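Local coordinates for protein LYND (Lyngbya aestuarii, PDB 4V1T) that probably uses ATP to cyclodehydrate cysteine residues of a precursor peptide into thiazoline heterocycles, at residues I137-Q142 / E263-I268; R526-G531 / H739-F744; M547-R552 / V732-M737. All blocks are in the same frame, centred on the assembly; numbering follows the deposited sequence.

In the fold
All three contacts are buried, but they belong to two distant parts of the chain. Contact 1 lies on the opposite side of the chain's centre from the other two, about 40 Å from contact 2 by nearest atoms. It is wholly aliphatic, packing the turn before an edge strand onto helix 250-275 near the second subunit. Contacts 2 and 3 have centres about 10 Å apart and touch one another beside bound ADP and magnesium. Loop 526-531 packs against both helix 538-561 and strand 728-733, which contact 3 joins. Contact 2 is polar and aromatic, with ordered water; contact 3 sets apolar packing behind a charged, metal-binding helix face.

Contact 1 of 3, residues I137-Q142 / E263-I268; sequences IGISVQ and EIAKWI
While Ala-265 turns its methyl group to Ile-137 and Ile-139, its neighbour Lys-266 points away, and its NZ is gripped by several oxygens: a salt bridge of 3.0 Å to Glu-263 OE2, one helical turn back, and the carbonyl oxygens of Ser-296 and, more weakly, His-295 of the second subunit. Lys-266 thus reaches that subunit, as does Ile-137 at its Pro-250, while Ile-264, Ala-265 and Ile-268 face Ile-137 and Ile-139. Here Ile-139 and Ile-268 reach toward each other tip to tip, their CD1 atoms a tight 3.4 Å apart. Ile-268 can do so because its CG1 sits between the backbone N and the carbonyl carbon (chi1 57°). Ile-139 belongs to a beta-alpha-beta crossover, in which helix 124-135 joins the parallel strands 114-118 and 141-142. Gly-138 ends that helix as the C-prime residue of a Schellman motif, at a positive phi where a side chain would strike the preceding carbonyl oxygen. Small enough to admit two isoleucine tips, Ala-265 presents CB to Ile-139 CD1 at 3.6 Å and to Ile-137 CD1 at 3.9 Å. Ile-139 CD1 also meets Ile-264 CG2 at 4.3 Å, and Leu-134 touches both of these isoleucines.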
loop_
_atom_site.group_PDB
_atom_site.type_symbol
_atom_site.label_atom_id
_atom_site.label_comp_id
_atom_site.label_asym_id
_atom_site.label_seq_id
_atom_site.Cartn_x
_atom_site.Cartn_y
_atom_site.Cartn_z
ATOM N N ILE B 137 -16.191 -6.514 -31.906
ATOM C CA ILE B 137 -16.471 -5.262 -31.227
ATOM C C ILE B 137 -16.430 -4.089 -32.201
ATOM O O ILE B 137 -16.411 -2.938 -31.785
ATOM C CB ILE B 137 -15.498 -5.014 -30.054
ATOM C CG1 ILE B 137 -14.044 -5.017 -30.526
ATOM C CG2 ILE B 137 -15.690 -6.081 -28.988
ATOM C CD1 ILE B 137 -13.061 -4.603 -29.457
ATOM N N GLY B 138 -16.416 -4.390 -33.494
ATOM C CA GLY B 138 -16.575 -3.373 -34.526
ATOM C C GLY B 138 -15.300 -2.797 -35.109
ATOM O O GLY B 138 -15.350 -1.848 -35.881
ATOM N N ILE B 139 -14.156 -3.367 -34.751
ATOM C CA ILE B 139 -12.875 -2.855 -35.215
ATOM C C ILE B 139 -12.348 -3.722 -36.346
ATOM O O ILE B 139 -12.240 -4.939 -36.198
ATOM C CB ILE B 139 -11.848 -2.797 -34.066
ATOM C CG1 ILE B 139 -12.308 -1.786 -33.020
ATOM C CG2 ILE B 139 -10.480 -2.382 -34.583
ATOM C CD1 ILE B 139 -11.543 -1.840 -31.719
ATOM N N SER B 140 -12.031 -3.090 -37.475
ATOM C CA SER B 140 -11.552 -3.808 -38.654
ATOM C C SER B 140 -10.025 -3.856 -38.679
ATOM O O SER B 140 -9.356 -2.943 -38.196
ATOM C CB SER B 140 -12.068 -3.144 -39.931
ATOM O OG SER B 140 -11.678 -1.786 -39.966
ATOM N N VAL B 141 -9.491 -4.920 -39.268
ATOM C CA VAL B 141 -8.065 -5.164 -39.307
ATOM C C VAL B 141 -7.539 -5.152 -40.737
ATOM O O VAL B 141 -8.193 -5.635 -41.658
ATOM C CB VAL B 141 -7.722 -6.527 -38.683
ATOM C CG1 VAL B 141 -6.214 -6.755 -38.680
ATOM C CG2 VAL B 141 -8.293 -6.618 -37.278
ATOM N N GLN B 142 -6.344 -4.596 -40.902
ATOM C CA GLN B 142 -5.617 -4.657 -42.175
ATOM C C GLN B 142 -4.215 -5.195 -41.946
ATOM O O GLN B 142 -3.723 -5.188 -40.822
ATOM C CB GLN B 142 -5.551 -3.275 -42.809
ATOM C CG GLN B 142 -6.906 -2.772 -43.261
ATOM C CD GLN B 142 -6.819 -1.472 -44.020
ATOM O OE1 GLN B 142 -5.809 -1.184 -44.669
ATOM N NE2 GLN B 142 -7.877 -0.685 -43.956
ATOM N N GLU B 263 -8.736 -3.051 -24.759
ATOM C CA GLU B 263 -7.810 -1.941 -24.553
ATOM C C GLU B 263 -7.442 -1.266 -25.875
ATOM O O GLU B 263 -7.133 -0.066 -25.914
ATOM C CB GLU B 263 -6.557 -2.416 -23.825
ATOM C CG GLU B 263 -6.807 -2.869 -22.398
ATOM C CD GLU B 263 -7.366 -1.770 -21.507
ATOM O OE1 GLU B 263 -6.969 -0.597 -21.671
ATOM O OE2 GLU B 263 -8.197 -2.082 -20.632
ATOM N N ILE B 264 -7.483 -2.035 -26.951
ATOM C CA ILE B 264 -7.279 -1.481 -28.275
ATOM C C ILE B 264 -8.435 -0.530 -28.596
ATOM O O ILE B 264 -8.222 0.579 -29.056
ATOM C CB ILE B 264 -7.171 -2.586 -29.338
ATOM C CG1 ILE B 264 -5.799 -3.260 -29.243
ATOM C CG2 ILE B 264 -7.336 -2.006 -30.747
ATOM C CD1 ILE B 264 -5.727 -4.622 -29.919
ATOM N N ALA B 265 -9.655 -0.993 -28.344
ATOM C CA ALA B 265 -10.855 -0.192 -28.570
ATOM C C ALA B 265 -10.832 1.078 -27.733
ATOM O O ALA B 265 -11.122 2.160 -28.226
ATOM C CB ALA B 265 -12.098 -1.004 -28.259
ATOM N N LYS B 266 -10.467 0.941 -26.468
ATOM C CA LYS B 266 -10.424 2.070 -25.575
ATOM C C LYS B 266 -9.383 3.078 -26.019
ATOM O O LYS B 266 -9.583 4.283 -25.871
ATOM C CB LYS B 266 -10.142 1.620 -24.142
ATOM C CG LYS B 266 -11.350 1.023 -23.435
ATOM C CD LYS B 266 -11.226 1.116 -21.928
ATOM C CE LYS B 266 -10.346 0.025 -21.379
ATOM N NZ LYS B 266 -9.687 0.425 -20.115
ATOM N N TRP B 267 -8.272 2.597 -26.567
ATOM C CA TRP B 267 -7.249 3.506 -27.073
ATOM C C TRP B 267 -7.709 4.296 -28.295
ATOM O O TRP B 267 -7.535 5.514 -28.352
ATOM C CB TRP B 267 -5.948 2.773 -27.424
ATOM C CG TRP B 267 -5.010 3.693 -28.101
ATOM C CD1 TRP B 267 -4.724 3.733 -29.432
ATOM C CD2 TRP B 267 -4.281 4.766 -27.501
ATOM N NE1 TRP B 267 -3.847 4.752 -29.697
ATOM C CE2 TRP B 267 -3.554 5.399 -28.527
ATOM C CE3 TRP B 267 -4.159 5.242 -26.193
ATOM C CZ2 TRP B 267 -2.717 6.479 -28.288
ATOM C CZ3 TRP B 267 -3.332 6.326 -25.956
ATOM C CH2 TRP B 267 -2.624 6.934 -27.000
ATOM N N ILE B 268 -8.280 3.604 -29.276
ATOM C CA ILE B 268 -8.669 4.259 -30.528
ATOM C C ILE B 268 -9.784 5.265 -30.275
ATOM O O ILE B 268 -9.827 6.326 -30.921
ATOM C CB ILE B 268 -9.107 3.255 -31.626
ATOM C CG1 ILE B 268 -10.265 2.382 -31.141
ATOM C CG2 ILE B 268 -7.926 2.391 -32.039
ATOM C CD1 ILE B 268 -10.851 1.479 -32.203
#

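Contact 2 of 3, residues R526-G531 / H739-F744; sequences RGDSNG and HFWSRF
Asp-528 and Arg-743 form the charged part of this contact, and two waters bridge them. The direct salt bridge is long, with Asp-528 OD2 3.7 Å from Arg-743 NH1, and the carboxylate and guanidinium planes are turned 31° apart. The first water donates to Asp-528 OD2 and to the carbonyl oxygen of Arg-526 while accepting from Arg-743 NH2 at 2.7 Å. The second donates to Asp-528 OD2, also at 2.7 Å, and lies at the guanidinium edge, where it accepts a weak bond from NH1. Arginine suits this place because its chain, extended from CG to NE, spans the distance and offers two nitrogens to two waters. The other carboxylate oxygen, OD1, has its stronger partner in Lys-731, through a salt bridge.

Aromatic contacts make up the rest. Asn-530 places CB over one face of the His-739 ring in a CH-pi contact, 3.9 Å from the centroid; with CG anti to its backbone N (chi1 -168°), ND2 runs on past the ring. Trp-741 lies on the opposite face, with His-739 NE2 3.2 Å above the indole plane. Asp-528 takes part here too: OD2 approaches the histidine at its edge, and CB rests 3.8 Å from Trp-741 CZ3.

Two loops without regular structure are thus joined by a largely water-separated ion pair and a histidine ring with Asn-530 over one face and Trp-741 over the other, and the aspartate's charge, shared between a lysine and hydrated arginine nitrogens, is probably well compensated although partly buried.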
loop_
_atom_site.group_PDB
_atom_site.type_symbol
_atom_site.label_atom_id
_atom_site.label_comp_id
_atom_site.label_asym_id
_atom_site.label_seq_id
_atom_site.Cartn_x
_atom_site.Cartn_y
_atom_site.Cartn_z
ATOM N N ARG B 526 38.061 -1.538 -9.015
ATOM C CA ARG B 526 36.646 -1.899 -9.053
ATOM C C ARG B 526 35.871 -0.836 -8.282
ATOM O O ARG B 526 36.175 -0.567 -7.115
ATOM C CB ARG B 526 36.401 -3.269 -8.418
ATOM C CG ARG B 526 36.736 -4.441 -9.303
ATOM C CD ARG B 526 36.655 -5.745 -8.536
ATOM N NE ARG B 526 37.146 -6.864 -9.336
ATOM C CZ ARG B 526 37.250 -8.116 -8.898
ATOM N NH1 ARG B 526 36.895 -8.427 -7.655
ATOM N NH2 ARG B 526 37.710 -9.062 -9.709
ATOM N N GLY B 527 34.888 -0.224 -8.933
ATOM C CA GLY B 527 34.070 0.792 -8.281
ATOM C C GLY B 527 33.385 0.248 -7.042
ATOM O O GLY B 527 32.712 -0.775 -7.104
ATOM N N ASP B 528 33.584 0.918 -5.914
ATOM C CA ASP B 528 32.989 0.486 -4.654
ATOM C C ASP B 528 31.826 1.404 -4.271
ATOM O O ASP B 528 31.568 2.418 -4.935
ATOM C CB ASP B 528 34.044 0.429 -3.536
ATOM C CG ASP B 528 34.719 1.763 -3.275
ATOM O OD1 ASP B 528 34.072 2.825 -3.385
ATOM O OD2 ASP B 528 35.917 1.746 -2.933
ATOM N N SER B 529 31.139 1.048 -3.193
ATOM C CA SER B 529 29.927 1.747 -2.777
ATOM C C SER B 529 30.191 2.805 -1.713
ATOM O O SER B 529 29.275 3.488 -1.280
ATOM C CB SER B 529 28.893 0.736 -2.257
ATOM O OG SER B 529 29.354 0.070 -1.095
ATOM N N ASN B 530 31.444 2.946 -1.290
ATOM C CA ASN B 530 31.770 3.866 -0.206
ATOM C C ASN B 530 31.641 5.341 -0.611
ATOM O O ASN B 530 32.294 5.807 -1.538
ATOM C CB ASN B 530 33.186 3.600 0.322
ATOM C CG ASN B 530 33.460 4.332 1.613
ATOM O OD1 ASN B 530 32.526 4.827 2.259
ATOM N ND2 ASN B 530 34.732 4.409 2.004
ATOM N N GLY B 531 30.795 6.068 0.110
ATOM C CA GLY B 531 30.529 7.462 -0.188
ATOM C C GLY B 531 29.317 7.633 -1.083
ATOM O O GLY B 531 28.859 8.751 -1.306
ATOM N N HIS B 739 38.690 3.164 3.804
ATOM C CA HIS B 739 37.609 2.199 3.737
ATOM C C HIS B 739 37.852 1.204 4.860
ATOM O O HIS B 739 38.995 1.027 5.267
ATOM C CB HIS B 739 37.597 1.510 2.366
ATOM C CG HIS B 739 36.269 0.931 1.979
ATOM N ND1 HIS B 739 35.845 0.870 0.671
ATOM C CD2 HIS B 739 35.275 0.390 2.718
ATOM C CE1 HIS B 739 34.650 0.312 0.619
ATOM N NE2 HIS B 739 34.279 0.016 1.848
ATOM N N PHE B 740 36.802 0.575 5.381
ATOM C CA PHE B 740 36.982 -0.446 6.414
ATOM C C PHE B 740 37.322 -1.816 5.830
ATOM O O PHE B 740 37.218 -2.837 6.511
ATOM C CB PHE B 740 35.747 -0.540 7.328
ATOM C CG PHE B 740 34.459 -0.925 6.629
ATOM C CD1 PHE B 740 34.310 -2.161 6.019
ATOM C CD2 PHE B 740 33.363 -0.085 6.679
ATOM C CE1 PHE B 740 33.116 -2.519 5.419
ATOM C CE2 PHE B 740 32.161 -0.443 6.082
ATOM C CZ PHE B 740 32.039 -1.655 5.448
ATOM N N TRP B 741 37.747 -1.826 4.572
ATOM C CA TRP B 741 38.276 -3.026 3.936
ATOM C C TRP B 741 39.783 -3.093 4.176
ATOM O O TRP B 741 40.389 -2.110 4.605
ATOM C CB TRP B 741 37.956 -3.017 2.435
ATOM C CG TRP B 741 36.481 -3.102 2.126
ATOM C CD1 TRP B 741 35.474 -3.411 2.996
ATOM C CD2 TRP B 741 35.860 -2.894 0.853
ATOM N NE1 TRP B 741 34.259 -3.404 2.343
ATOM C CE2 TRP B 741 34.472 -3.087 1.027
ATOM C CE3 TRP B 741 36.342 -2.562 -0.418
ATOM C CZ2 TRP B 741 33.564 -2.952 -0.022
ATOM C CZ3 TRP B 741 35.436 -2.429 -1.458
ATOM C CH2 TRP B 741 34.066 -2.627 -1.254
ATOM N N SER B 742 40.382 -4.254 3.914
ATOM C CA SER B 742 41.795 -4.480 4.213
ATOM C C SER B 742 42.733 -3.780 3.223
ATOM O O SER B 742 43.357 -4.423 2.375
ATOM C CB SER B 742 42.092 -5.982 4.233
ATOM O OG SER B 742 41.348 -6.641 5.255
ATOM N N ARG B 743 42.837 -2.460 3.353
ATOM C CA ARG B 743 43.717 -1.652 2.498
ATOM C C ARG B 743 44.736 -0.932 3.375
ATOM O O ARG B 743 44.395 0.006 4.084
ATOM C CB ARG B 743 42.900 -0.663 1.664
ATOM C CG ARG B 743 41.820 -1.354 0.829
ATOM C CD ARG B 743 41.039 -0.380 -0.011
ATOM N NE ARG B 743 40.144 -1.031 -0.961
ATOM C CZ ARG B 743 39.354 -0.371 -1.802
ATOM N NH1 ARG B 743 39.329 0.957 -1.799
ATOM N NH2 ARG B 743 38.576 -1.035 -2.642
ATOM N N PHE B 744 45.986 -1.385 3.318
ATOM C CA PHE B 744 46.986 -1.012 4.314
ATOM C C PHE B 744 48.095 -0.117 3.781
ATOM O O PHE B 744 49.228 -0.166 4.273
ATOM C CB PHE B 744 47.604 -2.279 4.919
ATOM C CG PHE B 744 46.601 -3.201 5.546
ATOM C CD1 PHE B 744 45.497 -2.692 6.216
ATOM C CD2 PHE B 744 46.767 -4.575 5.484
ATOM C CE1 PHE B 744 44.566 -3.530 6.793
ATOM C CE2 PHE B 744 45.841 -5.424 6.068
ATOM C CZ PHE B 744 44.742 -4.906 6.726
HETATM O O HOH W 1 37.775 0.214 -4.872
HETATM O O HOH W 2 38.007 3.198 -3.874
#

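Contact 3 of 3, residues M547-R552 / V732-M737; sequences MELVER and VTVPGM. With MG (magnesium ion), chain O; PO4 (phosphate ion), chain P.
Leu-549 packs from helix 538-561 onto Val-732 and Val-734, at and just beyond the end of strand 728-733. Its CB faces Met-737 CE at 4.3 Å. With CG anti to the carbonyl carbon (chi1 -65°), the branch heads for the strand: CG, CD2 and, nearest of the three, CD1 lie by the carbonyl oxygen of Val-732; CD1 also presses against Val-734 CG2 at 3.4 Å and comes near Val-732 CG1. Leucine suits the place because its forked end lies against two valines and the backbone between them. Beyond Val-734 the chain turns through Pro-735 and Gly-736, close to a type II beta turn, the glycine taking the positive phi. Met-737 then bends at its last torsion (chi3 74°) to set CE 3.5 Å from Val-550 CG2.

The helix face turned from the strand is charged. Glu-548 OE2 binds magnesium at 2.1 Å, in a shell of six with O2 of a phosphate ion, probably from the crystallisation liquor, three waters and an atom from elsewhere; its OE1 accepts from Gly-531 N. Arg-552 lays its guanidinium over Glu-548 CG, makes a salt bridge from NH1 to Glu-551 OE2 at 3.1 Å, its hydrogen bond weak, and gives NE to Asn-530 OD1. Its NH2 sends a weak bond to phosphate O1 at 3.4 Å and faces Glu-548 OE2 by charge alone, no N-H pointing at it. A leucine here would probably leave Glu-551 and Asn-530 OD1 without this partner and take from the phosphate its weak N-H bond, though not its magnesium.

The helix thus packs by apolar side chains on one side and carries the glutamate that binds magnesium and touches ADP on the other, where arginine and metal together are likely to offset the negative charge.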
loop_
_atom_site.group_PDB
_atom_site.type_symbol
_atom_site.label_atom_id
_atom_site.label_comp_id
_atom_site.label_asym_id
_atom_site.label_seq_id
_atom_site.Cartn_x
_atom_site.Cartn_y
_atom_site.Cartn_z
ATOM N N MET B 547 29.167 11.544 5.441
ATOM C CA MET B 547 29.080 10.879 6.732
ATOM C C MET B 547 29.415 9.400 6.604
ATOM O O MET B 547 29.974 8.800 7.528
ATOM C CB MET B 547 27.673 11.036 7.332
ATOM C CG MET B 547 27.387 12.433 7.837
ATOM S SD MET B 547 28.593 12.953 9.069
ATOM C CE MET B 547 28.564 14.712 8.798
ATOM N N GLU B 548 29.076 8.806 5.464
ATOM C CA GLU B 548 29.455 7.428 5.233
ATOM C C GLU B 548 30.980 7.326 5.238
ATOM O O GLU B 548 31.533 6.475 5.907
ATOM C CB GLU B 548 28.885 6.897 3.924
ATOM C CG GLU B 548 29.108 5.399 3.744
ATOM C CD GLU B 548 28.152 4.799 2.744
ATOM O OE1 GLU B 548 28.422 4.887 1.533
ATOM O OE2 GLU B 548 27.118 4.256 3.173
ATOM N N LEU B 549 31.654 8.223 4.530
ATOM C CA LEU B 549 33.119 8.207 4.485
ATOM C C LEU B 549 33.774 8.283 5.879
ATOM O O LEU B 549 34.706 7.532 6.162
ATOM C CB LEU B 549 33.630 9.351 3.614
ATOM C CG LEU B 549 33.287 9.305 2.118
ATOM C CD1 LEU B 549 34.038 10.405 1.391
ATOM C CD2 LEU B 549 33.615 7.960 1.485
ATOM N N VAL B 550 33.289 9.170 6.745
ATOM C CA VAL B 550 33.882 9.319 8.075
ATOM C C VAL B 550 33.548 8.098 8.918
ATOM O O VAL B 550 34.322 7.703 9.792
ATOM C CB VAL B 550 33.402 10.608 8.820
ATOM C CG1 VAL B 550 33.976 10.673 10.235
ATOM C CG2 VAL B 550 33.795 11.865 8.044
ATOM N N GLU B 551 32.394 7.499 8.644
ATOM C CA GLU B 551 32.005 6.257 9.305
ATOM C C GLU B 551 33.013 5.151 9.024
ATOM O O GLU B 551 33.489 4.502 9.946
ATOM C CB GLU B 551 30.612 5.819 8.842
ATOM C CG GLU B 551 30.157 4.439 9.307
ATOM C CD GLU B 551 29.014 3.910 8.464
ATOM O OE1 GLU B 551 28.053 4.666 8.211
ATOM O OE2 GLU B 551 29.088 2.745 8.037
ATOM N N ARG B 552 33.332 4.944 7.750
ATOM C CA ARG B 552 34.217 3.841 7.351
ATOM C C ARG B 552 35.640 4.099 7.831
ATOM O O ARG B 552 36.329 3.170 8.267
ATOM C CB ARG B 552 34.250 3.636 5.839
ATOM C CG ARG B 552 32.957 3.848 5.104
ATOM C CD ARG B 552 31.908 2.803 5.375
ATOM N NE ARG B 552 31.145 2.539 4.156
ATOM C CZ ARG B 552 29.983 1.914 4.102
ATOM N NH1 ARG B 552 29.386 1.501 5.203
ATOM N NH2 ARG B 552 29.402 1.729 2.931
ATOM N N VAL B 732 30.444 10.606 -3.065
ATOM C CA VAL B 732 31.377 11.537 -2.456
ATOM C C VAL B 732 32.711 10.837 -2.215
ATOM O O VAL B 732 32.741 9.738 -1.662
ATOM C CB VAL B 732 30.844 12.069 -1.128
ATOM C CG1 VAL B 732 31.753 13.152 -0.592
ATOM C CG2 VAL B 732 29.417 12.592 -1.304
ATOM N N THR B 733 33.798 11.490 -2.622
ATOM C CA THR B 733 35.137 10.944 -2.475
ATOM C C THR B 733 36.050 11.935 -1.784
ATOM O O THR B 733 36.195 13.062 -2.242
ATOM C CB THR B 733 35.743 10.575 -3.842
ATOM O OG1 THR B 733 34.995 9.489 -4.396
ATOM C CG2 THR B 733 37.215 10.143 -3.702
ATOM N N VAL B 734 36.672 11.490 -0.690
ATOM C CA VAL B 734 37.647 12.285 0.042
ATOM C C VAL B 734 38.971 11.522 0.079
ATOM O O VAL B 734 39.200 10.711 0.973
ATOM C CB VAL B 734 37.172 12.606 1.470
ATOM C CG1 VAL B 734 38.192 13.469 2.185
ATOM C CG2 VAL B 734 35.832 13.340 1.441
ATOM N N PRO B 735 39.845 11.763 -0.906
ATOM C CA PRO B 735 41.092 10.996 -1.013
ATOM C C PRO B 735 41.921 11.017 0.264
ATOM O O PRO B 735 42.201 12.085 0.792
ATOM C CB PRO B 735 41.834 11.706 -2.147
ATOM C CG PRO B 735 40.749 12.295 -2.983
ATOM C CD PRO B 735 39.709 12.737 -2.004
ATOM N N GLY B 736 42.292 9.834 0.748
ATOM C CA GLY B 736 43.049 9.690 1.984
ATOM C C GLY B 736 42.234 9.005 3.069
ATOM O O GLY B 736 42.764 8.238 3.865
ATOM N N MET B 737 40.934 9.271 3.101
ATOM C CA MET B 737 40.071 8.654 4.105
ATOM C C MET B 737 39.921 7.175 3.819
ATOM O O MET B 737 39.840 6.761 2.670
ATOM C CB MET B 737 38.713 9.351 4.161
ATOM C CG MET B 737 38.814 10.759 4.748
ATOM S SD MET B 737 37.233 11.576 4.988
ATOM C CE MET B 737 36.620 10.696 6.416
HETATM MG MG MG O . 25.441 3.402 2.168
HETATM P P PO4 P . 25.685 0.376 3.561
HETATM O O1 PO4 P . 26.878 -0.550 3.402
HETATM O O2 PO4 P . 25.905 1.637 2.765
HETATM O O3 PO4 P . 25.513 0.701 5.027
HETATM O O4 PO4 P . 24.466 -0.330 3.001
HETATM O O HOH W 3 23.663 2.825 1.175
HETATM O O HOH W 4 24.967 5.388 1.602
HETATM O O HOH W 5 26.156 3.533 0.187
#